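Local structure of molybdopterin-guanine dinucleotide biosynthesis protein B (MobB) (Archaeoglobus fulgidus, 2F1R) at residues K109-V114 and G127-V132; K116-V121 and C134-D139. The protein probably binds GTP and takes part in making the molybdopterin-guanine dinucleotide form of the molybdenum cofactor. All blocks are in the same frame, centred on the assembly; numbering follows the deposited sequence.

Contact 1: K109-V114 and G127-V132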
ATOM      1  N   LYS A 109      -6.088   3.485 -21.865  1.00 11.23           N
ATOM      2  CA  LYS A 109      -7.101   2.494 -21.476  1.00  9.91           C
ATOM      3  C   LYS A 109      -8.487   2.919 -21.934  1.00  8.84           C
ATOM      4  O   LYS A 109      -8.755   4.123 -22.019  1.00  9.73           O
ATOM      5  CB  LYS A 109      -7.137   2.269 -19.952  1.00  8.55           C
ATOM      6  CG  LYS A 109      -5.852   1.879 -19.296  1.00 10.62           C
ATOM      7  CD  LYS A 109      -5.223   0.565 -19.882  1.00  9.40           C
ATOM      8  CE  LYS A 109      -4.020   0.161 -19.038  1.00 14.05           C
ATOM      9  NZ  LYS A 109      -3.208  -0.838 -19.756  1.00 14.20           N
ATOM     10  N   ASP A 110      -9.381   1.957 -22.215  1.00  7.99           N
ATOM     11  CA  ASP A 110     -10.803   2.282 -22.425  1.00  8.15           C
ATOM     12  C   ASP A 110     -11.257   3.264 -21.339  1.00  7.94           C
ATOM     13  O   ASP A 110     -10.800   3.119 -20.220  1.00  8.58           O
ATOM     14  CB  ASP A 110     -11.647   1.020 -22.288  1.00  8.52           C
ATOM     15  CG  ASP A 110     -11.373   0.013 -23.419  1.00 13.03           C
ATOM     16  OD1 ASP A 110     -10.549   0.336 -24.315  1.00 16.25           O
ATOM     17  OD2 ASP A 110     -11.966  -1.085 -23.364  1.00 17.66           O
ATOM     18  N   ARG A 111     -12.167   4.203 -21.634  1.00  6.90           N
ATOM     19  CA  ARG A 111     -12.527   5.256 -20.675  1.00  5.79           C
ATOM     20  C   ARG A 111     -13.980   5.651 -20.719  1.00  7.26           C
ATOM     21  O   ARG A 111     -14.616   5.655 -21.786  1.00  5.82           O
ATOM     22  CB  ARG A 111     -11.669   6.537 -20.880  1.00  5.59           C
ATOM     23  CG  ARG A 111     -11.901   7.371 -22.199  1.00  5.07           C
ATOM     24  CD  ARG A 111     -10.933   6.955 -23.362  1.00  6.95           C
ATOM     25  NE  ARG A 111      -9.615   6.569 -22.825  1.00  7.46           N
ATOM     26  CZ  ARG A 111      -8.628   7.413 -22.591  1.00  6.86           C
ATOM     27  NH1 ARG A 111      -8.752   8.695 -22.897  1.00  7.61           N
ATOM     28  NH2 ARG A 111      -7.496   6.960 -22.110  1.00  9.19           N
ATOM     29  N   ILE A 112     -14.467   6.042 -19.547  1.00  7.61           N
ATOM     30  CA  ILE A 112     -15.669   6.837 -19.444  1.00  7.65           C
ATOM     31  C   ILE A 112     -15.263   8.273 -19.265  1.00  8.35           C
ATOM     32  O   ILE A 112     -14.426   8.572 -18.399  1.00  9.11           O
ATOM     33  CB  ILE A 112     -16.583   6.310 -18.314  1.00  8.32           C
ATOM     34  CG1 ILE A 112     -17.017   4.856 -18.641  1.00  6.08           C
ATOM     35  CG2 ILE A 112     -17.792   7.250 -18.106  1.00  9.26           C
ATOM     36  CD1 ILE A 112     -17.984   4.252 -17.596  1.00  7.41           C
ATOM     37  N   VAL A 113     -15.825   9.157 -20.105  1.00  7.81           N
ATOM     38  CA  VAL A 113     -15.414  10.572 -20.170  1.00  7.91           C
ATOM     39  C   VAL A 113     -16.458  11.422 -19.485  1.00  8.03           C
ATOM     40  O   VAL A 113     -17.606  11.430 -19.947  1.00  8.78           O
ATOM     41  CB  VAL A 113     -15.262  11.094 -21.635  1.00  8.55           C
ATOM     42  CG1 VAL A 113     -14.954  12.641 -21.652  1.00  8.89           C
ATOM     43  CG2 VAL A 113     -14.182  10.315 -22.372  1.00  7.75           C
ATOM     44  N   VAL A 114     -16.087  12.114 -18.399  1.00  8.12           N
ATOM     45  CA  VAL A 114     -17.016  12.946 -17.644  1.00  9.57           C
ATOM     46  C   VAL A 114     -16.695  14.426 -17.832  1.00 11.48           C
ATOM     47  O   VAL A 114     -15.629  14.897 -17.384  1.00 11.26           O
ATOM     48  CB  VAL A 114     -17.009  12.586 -16.148  1.00 10.02           C
ATOM     49  CG1 VAL A 114     -18.093  13.356 -15.409  1.00  8.58           C
ATOM     50  CG2 VAL A 114     -17.186  11.088 -15.961  1.00  4.90           C
ATOM     51  N   GLY A 127      -7.747   6.677 -25.726  1.00 13.86           N
ATOM     52  CA  GLY A 127      -8.187   5.275 -25.771  1.00 12.65           C
ATOM     53  C   GLY A 127      -9.624   5.199 -26.218  1.00 12.51           C
ATOM     54  O   GLY A 127     -10.212   6.215 -26.572  1.00 11.28           O
ATOM     55  N   ARG A 128     -10.196   4.000 -26.182  1.00 12.75           N
ATOM     56  CA  ARG A 128     -11.588   3.810 -26.582  1.00 14.33           C
ATOM     57  C   ARG A 128     -12.602   4.425 -25.617  1.00 13.37           C
ATOM     58  O   ARG A 128     -12.588   4.122 -24.407  1.00 12.05           O
ATOM     59  CB  ARG A 128     -11.893   2.320 -26.775  1.00 16.21           C
ATOM     60  CG  ARG A 128     -13.126   2.091 -27.604  1.00 23.48           C
ATOM     61  CD  ARG A 128     -13.192   0.644 -28.127  1.00 31.12           C
ATOM     62  NE  ARG A 128     -14.272  -0.048 -27.449  1.00 39.02           N
ATOM     63  CZ  ARG A 128     -14.139  -1.163 -26.735  1.00 43.50           C
ATOM     64  NH1 ARG A 128     -12.941  -1.759 -26.614  1.00 43.21           N
ATOM     65  NH2 ARG A 128     -15.227  -1.690 -26.161  1.00 44.25           N
ATOM     66  N   ILE A 129     -13.469   5.292 -26.168  1.00 11.80           N
ATOM     67  CA  ILE A 129     -14.506   5.946 -25.375  1.00 11.88           C
ATOM     68  C   ILE A 129     -15.700   4.998 -25.324  1.00 12.43           C
ATOM     69  O   ILE A 129     -16.323   4.676 -26.347  1.00 11.03           O
ATOM     70  CB  ILE A 129     -14.886   7.381 -25.877  1.00 11.29           C
ATOM     71  CG1 ILE A 129     -13.679   8.336 -25.726  1.00 11.02           C
ATOM     72  CG2 ILE A 129     -16.135   7.927 -25.136  1.00 12.43           C
ATOM     73  CD1 ILE A 129     -13.793   9.608 -26.585  1.00 11.66           C
ATOM     74  N   LEU A 130     -16.019   4.584 -24.105  1.00 11.78           N
ATOM     75  CA  LEU A 130     -17.064   3.619 -23.897  1.00 11.95           C
ATOM     76  C   LEU A 130     -18.354   4.346 -23.664  1.00 11.38           C
ATOM     77  O   LEU A 130     -19.448   3.847 -24.050  1.00 10.62           O
ATOM     78  CB  LEU A 130     -16.738   2.753 -22.670  1.00 11.68           C
ATOM     79  CG  LEU A 130     -15.501   1.851 -22.758  1.00 12.25           C
ATOM     80  CD1 LEU A 130     -15.403   0.982 -21.579  1.00 12.92           C
ATOM     81  CD2 LEU A 130     -15.503   1.035 -24.053  1.00 17.85           C
ATOM     82  N   ALA A 131     -18.242   5.503 -22.981  1.00 10.64           N
ATOM     83  CA  ALA A 131     -19.426   6.330 -22.726  1.00  9.63           C
ATOM     84  C   ALA A 131     -19.027   7.704 -22.267  1.00 10.12           C
ATOM     85  O   ALA A 131     -17.897   7.915 -21.786  1.00 10.11           O
ATOM     86  CB  ALA A 131     -20.320   5.669 -21.676  1.00 10.46           C
ATOM     87  N   VAL A 132     -19.960   8.647 -22.402  1.00 10.19           N
ATOM     88  CA  VAL A 132     -19.706  10.003 -22.005  1.00  9.64           C
ATOM     89  C   VAL A 132     -20.719  10.324 -20.944  1.00  9.98           C
ATOM     90  O   VAL A 132     -21.914   9.999 -21.111  1.00 11.74           O
ATOM     91  CB  VAL A 132     -19.778  11.003 -23.205  1.00 11.10           C
ATOM     92  CG1 VAL A 132     -19.689  12.471 -22.709  1.00  8.67           C
ATOM     93  CG2 VAL A 132     -18.645  10.695 -24.298  1.00  9.51           C
TER
HETATM   94  O   HOH W   1      -8.654   1.896 -25.158  1.00 12.09           O
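Strands 111-114 and 129-132 are adjacent parallel strands toward one side of the central sheet of a P-loop NTPase-like fold. Arg-111 binds the partner strand through both its backbone N and its backbone O: its N donates to Arg-128 O (2.8 Å), and its O takes a straight bond from Leu-130 N (2.9 Å, 179° at the hydrogen). Val-113 N then reaches Ala-131 O at 2.9 Å. Between these bonds two steps along one strand face three along the other, so the pair contains a beta bulge at Leu-130, whose side chain packs on Leu-5 and on Phe-155 and Leu-159 of helix 149-160. Ile-112 meets Ile-156 of the same helix and Ala-131 meets Phe-155, while Val-113 CG2 meets Ile-129 CG1 on the other face at 3.9 Å.

The Arg-111 chain starts between its backbone N and carbonyl carbon (chi1 68°) and bends twice more, which folds the guanidinium back over Gly-127. NE gives its hydrogen to Lys-109 O (2.7 Å) and NH2 adds a second, more bent bond to that oxygen, both in the guanidinium plane; NH2 also reaches Ser-105 O, and NH1 Phe-124 O. Gly-127 N sits over the centre of one guanidinium face, 3.3 Å above it. Glycine suits this place because a beta carbon would collide with Lys-109 O and Arg-111 NE.

At the outer end, Asp-110 OD2 lies 3.5 Å from Arg-128 NH1 but well out of the guanidinium plane, so this bridge rests on charge. Water 1 also links the two residues, donating to Asp-110 OD1 (2.6 Å) and accepting from Arg-128 N. The Arg-111 guanidinium is thus fixed in orientation by backbone carbonyls, whose partial negative charges are likely to stabilise the buried cation, whereas the Asp-110 and Arg-128 pair is likely to be looser.

Contact 2: K116-V121 and C134-D139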
ATOM      1  N   LYS A 116     -18.267  18.689 -18.475  1.00 11.42           N
ATOM      2  CA  LYS A 116     -19.295  19.706 -18.403  1.00 13.67           C
ATOM      3  C   LYS A 116     -19.900  20.072 -19.771  1.00 11.65           C
ATOM      4  O   LYS A 116     -21.113  20.189 -19.935  1.00 13.02           O
ATOM      5  CB  LYS A 116     -18.694  20.984 -17.776  1.00 14.47           C
ATOM      6  CG  LYS A 116     -19.819  22.009 -17.445  1.00 19.31           C
ATOM      7  CD  LYS A 116     -20.564  21.664 -16.133  1.00 24.44           C
ATOM      8  CE  LYS A 116     -21.430  22.830 -15.701  1.00 24.85           C
ATOM      9  NZ  LYS A 116     -20.838  23.977 -16.457  1.00 29.65           N
ATOM     10  N   LYS A 117     -19.047  20.266 -20.750  1.00 12.06           N
ATOM     11  CA  LYS A 117     -19.459  20.697 -22.089  1.00 13.03           C
ATOM     12  C   LYS A 117     -19.156  19.593 -23.055  1.00 12.57           C
ATOM     13  O   LYS A 117     -18.086  18.996 -22.970  1.00 12.88           O
ATOM     14  CB  LYS A 117     -18.624  21.913 -22.516  1.00 12.97           C
ATOM     15  CG  LYS A 117     -18.539  23.038 -21.508  1.00 17.15           C
ATOM     16  CD  LYS A 117     -17.442  24.006 -21.952  1.00 25.65           C
ATOM     17  CE  LYS A 117     -17.169  25.056 -20.877  1.00 33.08           C
ATOM     18  NZ  LYS A 117     -17.729  24.672 -19.511  1.00 37.16           N
ATOM     19  N   PRO A 118     -20.037  19.356 -24.034  1.00 13.79           N
ATOM     20  CA  PRO A 118     -19.829  18.238 -25.001  1.00 14.23           C
ATOM     21  C   PRO A 118     -18.513  18.314 -25.822  1.00 14.80           C
ATOM     22  O   PRO A 118     -17.898  17.285 -26.076  1.00 15.85           O
ATOM     23  CB  PRO A 118     -21.044  18.323 -25.938  1.00 15.09           C
ATOM     24  CG  PRO A 118     -22.002  19.294 -25.290  1.00 15.01           C
ATOM     25  CD  PRO A 118     -21.233  20.168 -24.348  1.00 14.77           C
ATOM     26  N   GLU A 119     -18.059  19.517 -26.167  1.00 14.73           N
ATOM     27  CA  GLU A 119     -16.851  19.735 -26.977  1.00 14.77           C
ATOM     28  C   GLU A 119     -15.537  19.382 -26.246  1.00 15.14           C
ATOM     29  O   GLU A 119     -14.517  19.166 -26.916  1.00 15.10           O
ATOM     30  CB  GLU A 119     -16.793  21.184 -27.493  1.00 15.44           C
ATOM     31  CG  GLU A 119     -16.711  22.299 -26.343  1.00 16.27           C
ATOM     32  CD  GLU A 119     -18.080  22.931 -25.949  1.00 16.33           C
ATOM     33  OE1 GLU A 119     -19.084  22.215 -25.672  1.00 17.50           O
ATOM     34  OE2 GLU A 119     -18.147  24.170 -25.914  1.00 16.75           O
ATOM     35  N   GLU A 120     -15.566  19.301 -24.903  1.00 13.74           N
ATOM     36  CA  GLU A 120     -14.424  18.793 -24.119  1.00 14.42           C
ATOM     37  C   GLU A 120     -14.123  17.307 -24.396  1.00 12.72           C
ATOM     38  O   GLU A 120     -13.035  16.848 -24.116  1.00 11.27           O
ATOM     39  CB  GLU A 120     -14.651  18.973 -22.607  1.00 14.70           C
ATOM     40  CG  GLU A 120     -14.858  20.434 -22.155  1.00 17.48           C
ATOM     41  CD  GLU A 120     -15.284  20.619 -20.681  1.00 17.33           C
ATOM     42  OE1 GLU A 120     -15.982  19.822 -20.045  1.00 23.55           O
ATOM     43  OE2 GLU A 120     -14.956  21.657 -20.128  1.00 29.51           O
ATOM     44  N   VAL A 121     -15.090  16.566 -24.941  1.00 12.39           N
ATOM     45  CA  VAL A 121     -14.910  15.113 -25.242  1.00 13.42           C
ATOM     46  C   VAL A 121     -13.706  14.877 -26.151  1.00 14.97           C
ATOM     47  O   VAL A 121     -12.981  13.885 -25.986  1.00 14.91           O
ATOM     48  CB  VAL A 121     -16.187  14.447 -25.887  1.00 13.70           C
ATOM     49  CG1 VAL A 121     -15.893  12.933 -26.289  1.00 13.29           C
ATOM     50  CG2 VAL A 121     -17.373  14.518 -24.933  1.00  7.86           C
ATOM     51  N   CYS A 134     -22.402  13.502 -19.128  1.00 10.04           N
ATOM     52  CA  CYS A 134     -22.585  14.922 -19.381  1.00 11.11           C
ATOM     53  C   CYS A 134     -24.068  15.256 -19.188  1.00 11.83           C
ATOM     54  O   CYS A 134     -24.958  14.528 -19.652  1.00 12.34           O
ATOM     55  CB  CYS A 134     -22.143  15.241 -20.800  1.00 10.35           C
ATOM     56  SG  CYS A 134     -22.157  17.014 -21.148  1.00 11.91           S
ATOM     57  N   ASP A 135     -24.356  16.319 -18.464  1.00 11.76           N
ATOM     58  CA  ASP A 135     -25.772  16.750 -18.290  1.00 14.63           C
ATOM     59  C   ASP A 135     -26.505  17.161 -19.572  1.00 13.53           C
ATOM     60  O   ASP A 135     -27.720  17.042 -19.691  1.00 15.22           O
ATOM     61  CB  ASP A 135     -25.870  17.813 -17.187  1.00 15.26           C
ATOM     62  CG  ASP A 135     -25.833  17.185 -15.790  1.00 19.49           C
ATOM     63  OD1 ASP A 135     -26.309  16.039 -15.619  1.00 24.25           O
ATOM     64  OD2 ASP A 135     -25.359  17.841 -14.856  1.00 25.73           O
ATOM     65  N   GLU A 136     -25.730  17.645 -20.520  1.00 13.97           N
ATOM     66  CA  GLU A 136     -26.177  17.977 -21.857  1.00 13.59           C
ATOM     67  C   GLU A 136     -25.915  16.770 -22.764  1.00 14.53           C
ATOM     68  O   GLU A 136     -24.834  16.154 -22.715  1.00 13.39           O
ATOM     69  CB  GLU A 136     -25.369  19.175 -22.357  1.00 12.25           C
ATOM     70  CG  GLU A 136     -25.911  19.752 -23.641  1.00 13.83           C
ATOM     71  CD  GLU A 136     -25.066  20.889 -24.222  1.00 14.42           C
ATOM     72  OE1 GLU A 136     -25.363  21.191 -25.385  1.00 13.10           O
ATOM     73  OE2 GLU A 136     -24.119  21.435 -23.556  1.00 13.70           O
ATOM     74  N   ARG A 137     -26.904  16.425 -23.582  1.00 15.70           N
ATOM     75  CA  ARG A 137     -26.728  15.371 -24.567  1.00 18.53           C
ATOM     76  C   ARG A 137     -25.502  15.542 -25.440  1.00 17.67           C
ATOM     77  O   ARG A 137     -25.176  16.632 -25.902  1.00 18.05           O
ATOM     78  CB  ARG A 137     -28.008  15.163 -25.402  1.00 18.92           C
ATOM     79  CG  ARG A 137     -27.828  14.544 -26.785  1.00 21.95           C
ATOM     80  CD  ARG A 137     -29.221  14.396 -27.531  1.00 23.17           C
ATOM     81  NE  ARG A 137     -29.982  13.282 -26.954  1.00 31.10           N
ATOM     82  CZ  ARG A 137     -29.794  12.011 -27.320  1.00 34.04           C
ATOM     83  NH1 ARG A 137     -28.888  11.733 -28.277  1.00 33.82           N
ATOM     84  NH2 ARG A 137     -30.499  11.030 -26.744  1.00 32.45           N
ATOM     85  N   VAL A 138     -24.813  14.427 -25.632  1.00 18.02           N
ATOM     86  CA  VAL A 138     -23.619  14.361 -26.431  1.00 18.94           C
ATOM     87  C   VAL A 138     -23.888  13.396 -27.621  1.00 19.42           C
ATOM     88  O   VAL A 138     -24.524  12.362 -27.436  1.00 19.24           O
ATOM     89  CB  VAL A 138     -22.448  13.891 -25.513  1.00 19.94           C
ATOM     90  CG1 VAL A 138     -21.345  13.217 -26.276  1.00 19.71           C
ATOM     91  CG2 VAL A 138     -21.902  15.116 -24.657  1.00 20.81           C
ATOM     92  N   ASP A 139     -23.403  13.736 -28.817  1.00 20.06           N
ATOM     93  CA  ASP A 139     -23.539  12.872 -30.009  1.00 21.72           C
ATOM     94  C   ASP A 139     -22.362  11.932 -30.219  1.00 20.94           C
ATOM     95  O   ASP A 139     -21.208  12.266 -29.930  1.00 21.47           O
ATOM     96  CB  ASP A 139     -23.686  13.736 -31.267  1.00 22.24           C
ATOM     97  CG  ASP A 139     -24.900  14.676 -31.192  1.00 25.42           C
ATOM     98  OD1 ASP A 139     -26.032  14.202 -30.858  1.00 28.03           O
ATOM     99  OD2 ASP A 139     -24.716  15.876 -31.495  1.00 26.28           O
TER
HETATM  100  O   HOH W   2     -23.171  21.779 -20.977  1.00 27.58           O
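Water 2 spans the contact, donating to Lys-116 O and to Glu-136 OE2, 2.8 Å from each of these oxygens. Glu-136 reaches it with an extended chain, CG lying opposite the backbone N (chi1 -170°), and crosses the Pro-118 ring at about a right angle. Its OE2 comes within 3.2 Å of Pro-118 CD, a carbon that the adjoining ring nitrogen is likely to make slightly positive. At another ring carbon, Pro-118 CB meets Val-138 CG2 at 3.6 Å. Pro-118 opens the 3-10 turn that follows strand 111-114, a place that suits its fixed phi, and the facing segment 134-139 is the loop leaving strand 129-133. Replacing Pro-118 by an alanine removes CG and CD, and would probably let the Glu-136 carboxylate swing away from the turn and weaken its hold on the water. Within the turn, Val-121 N donates to Pro-118 O, and Glu-120 OE1 takes a straight bond from Lys-117 N (3.2 Å, 176°), arriving from above the carboxylate plane. Cys-134 SG, less polar than a hydroxyl, packs 3.6 Å from Lys-116 O and receives a weak bond from Glu-136 N.

How the contacts relate
The segments of the two contacts alternate along the chain: each strand of contact 1 runs on toward a loop of contact 2, so the paired strands deliver the loops side by side. The centres of the contacts lie about 13 Å apart, yet apolar side chains join them. Val-132 CG1 meets Val-121 CG2 at 3.8 Å and Val-138 CG2 at 4.0 Å, while Ile-129 CD1 touches Val-121 CG1 at 3.9 Å. Both contacts also approach the probable nucleotide-binding P-loop that follows strand 4-9: Val-113 lies near it without touching, and Glu-120 OE1 is hydrogen-bonded to Thr-10 OG1.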